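Local coordinates for alpha-2,3-sialyltransferase (PDB 2P2V), which is probably a glycosyltransferase that transfers sialic acid from its CMP-activated donor, whose fluorinated analogue is bound in the crystal, to form alpha-2,3 linkages, at residues Lys37-Pro40 with Arg41-Val45. Sequence-based numbering, arbitrary orientation.
With EDO (1,2-ethanediol), chain E.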
loop_
_atom_site.group_PDB
_atom_site.type_symbol
_atom_site.label_atom_id
_atom_site.label_comp_id
_atom_site.label_asym_id
_atom_site.label_seq_id
_atom_site.Cartn_x
_atom_site.Cartn_y
_atom_site.Cartn_z
ATOM N N LYS A 37 27.552 23.479 34.923
ATOM C CA LYS A 37 28.696 22.679 35.405
ATOM C C LYS A 37 28.477 21.144 35.321
ATOM O O LYS A 37 29.442 20.365 35.256
ATOM C CB LYS A 37 29.059 23.131 36.834
ATOM C CG LYS A 37 29.164 24.666 36.958
ATOM C CD LYS A 37 29.548 25.109 38.391
ATOM C CE LYS A 37 28.305 25.303 39.281
ATOM N NZ LYS A 37 27.264 26.158 38.611
ATOM N N ARG A 38 27.196 20.745 35.315
ATOM C CA ARG A 38 26.724 19.363 35.264
ATOM C C ARG A 38 26.564 18.760 33.844
ATOM O O ARG A 38 26.344 17.552 33.711
ATOM C CB ARG A 38 25.346 19.292 35.937
ATOM C CG ARG A 38 25.268 19.866 37.374
ATOM C CD ARG A 38 23.955 19.502 38.048
ATOM N NE ARG A 38 23.737 20.229 39.308
ATOM C CZ ARG A 38 24.349 19.908 40.453
ATOM N NH1 ARG A 38 24.116 20.614 41.560
ATOM N NH2 ARG A 38 25.198 18.879 40.482
ATOM N N LEU A 39 26.648 19.576 32.790
ATOM C CA LEU A 39 26.605 19.037 31.416
ATOM C C LEU A 39 27.815 18.144 31.183
ATOM O O LEU A 39 28.911 18.461 31.694
ATOM C CB LEU A 39 26.570 20.163 30.378
ATOM C CG LEU A 39 25.265 20.977 30.264
ATOM C CD1 LEU A 39 25.435 22.226 29.378
ATOM C CD2 LEU A 39 24.172 20.097 29.703
ATOM N N PRO A 40 27.650 17.038 30.428
ATOM C CA PRO A 40 28.822 16.265 30.049
ATOM C C PRO A 40 29.659 17.016 29.028
ATOM O O PRO A 40 29.194 18.007 28.468
ATOM C CB PRO A 40 28.215 15.018 29.408
ATOM C CG PRO A 40 26.946 15.538 28.803
ATOM C CD PRO A 40 26.415 16.444 29.868
ATOM N N ARG A 41 30.868 16.525 28.772
ATOM C CA ARG A 41 31.769 17.121 27.774
ATOM C C ARG A 41 31.196 17.130 26.359
ATOM O O ARG A 41 31.392 18.083 25.606
ATOM C CB ARG A 41 33.085 16.325 27.717
ATOM C CG ARG A 41 34.210 16.881 28.602
ATOM C CD ARG A 41 35.070 17.988 27.884
ATOM N NE ARG A 41 35.139 17.885 26.405
ATOM C CZ ARG A 41 35.631 16.855 25.688
ATOM N NH1 ARG A 41 36.103 15.753 26.270
ATOM N NH2 ARG A 41 35.625 16.914 24.358
ATOM N N GLU A 42 30.540 16.032 25.996
ATOM C CA GLU A 42 30.019 15.881 24.648
ATOM C C GLU A 42 28.562 15.523 24.719
ATOM O O GLU A 42 28.133 14.804 25.615
ATOM C CB GLU A 42 30.778 14.804 23.898
ATOM C CG GLU A 42 32.233 15.162 23.733
ATOM C CD GLU A 42 32.770 14.682 22.435
ATOM O OE1 GLU A 42 33.212 13.504 22.375
ATOM O OE2 GLU A 42 32.730 15.480 21.466
ATOM N N TYR A 43 27.789 16.052 23.774
ATOM C CA TYR A 43 26.364 15.794 23.770
ATOM C C TYR A 43 25.722 16.392 22.498
ATOM O O TYR A 43 26.267 17.309 21.886
ATOM C CB TYR A 43 25.666 16.405 25.007
ATOM C CG TYR A 43 25.931 17.886 25.193
ATOM C CD1 TYR A 43 25.178 18.855 24.482
ATOM C CD2 TYR A 43 26.929 18.339 26.089
ATOM C CE1 TYR A 43 25.420 20.202 24.656
ATOM C CE2 TYR A 43 27.190 19.674 26.258
ATOM C CZ TYR A 43 26.429 20.606 25.552
ATOM O OH TYR A 43 26.674 21.929 25.705
ATOM N N ASP A 44 24.565 15.829 22.144
ATOM C CA ASP A 44 23.624 16.408 21.125
ATOM C C ASP A 44 22.483 16.996 21.929
ATOM O O ASP A 44 22.294 16.675 23.101
ATOM C CB ASP A 44 23.100 15.295 20.181
ATOM C CG ASP A 44 24.167 14.802 19.193
ATOM O OD1 ASP A 44 25.062 15.579 18.879
ATOM O OD2 ASP A 44 24.146 13.629 18.733
ATOM N N VAL A 45 21.651 17.847 21.307
ATOM C CA VAL A 45 20.597 18.503 22.037
ATOM C C VAL A 45 19.263 18.240 21.256
ATOM O O VAL A 45 19.274 18.347 20.028
ATOM C CB VAL A 45 20.803 20.008 22.000
ATOM C CG1 VAL A 45 19.698 20.661 22.699
ATOM C CG2 VAL A 45 22.172 20.424 22.676
HETATM C C1 EDO E . 29.177 18.636 22.823
HETATM O O1 EDO E . 29.341 17.852 21.643
HETATM C C2 EDO E . 28.947 20.084 22.490
HETATM O O2 EDO E . 29.827 20.818 23.358
#
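Tyr43 CG sits close to both the backbone N and the carbonyl carbon (chi1 54°), which turns the phenol back along the chain towards Leu39 and Pro40; Leu39, with CG beside its own backbone N (chi1 -71°) and CD1 extended by chi2 170°, brings CD1 to 3.9 Å from Tyr43 OH. Nearer the backbone, Leu39 CB approaches Tyr43 CE2 obliquely at 4.2 Å. Pro40 CG comes to 3.9 Å from Tyr43 CD2 at a corner of the ring, the two side chains crossing at about a right angle. The carbonyl O of Pro40 lies in the ring plane at the edge, 3.3 Å from Tyr43 CD2, where the slightly positive aromatic C-H groups suit an oxygen. A tyrosine suits the place because its ring carbons give Pro40 CG and Leu39 CB apolar contacts while its edge C-H groups face the carbonyl oxygen. Over one face sits a molecule of 1,2-ethanediol, probably an additive from the crystallisation solution, with C1 3.9 Å above the ring plane; its O1 donates a hydrogen bond to Tyr43 O (3.1 Å). Arg41 and Glu42, charged and exposed, direct their CB atoms away from the preceding residues, while the rigid Pro40 suits the extended course of the chain into the bend. Leu39 and Tyr43 also pack on Ile23. The turn thus belongs to the connection between two adjacent parallel strands, 21-25 and 44-48, in the central sheet of this mixed alpha-beta sialyltransferase domain.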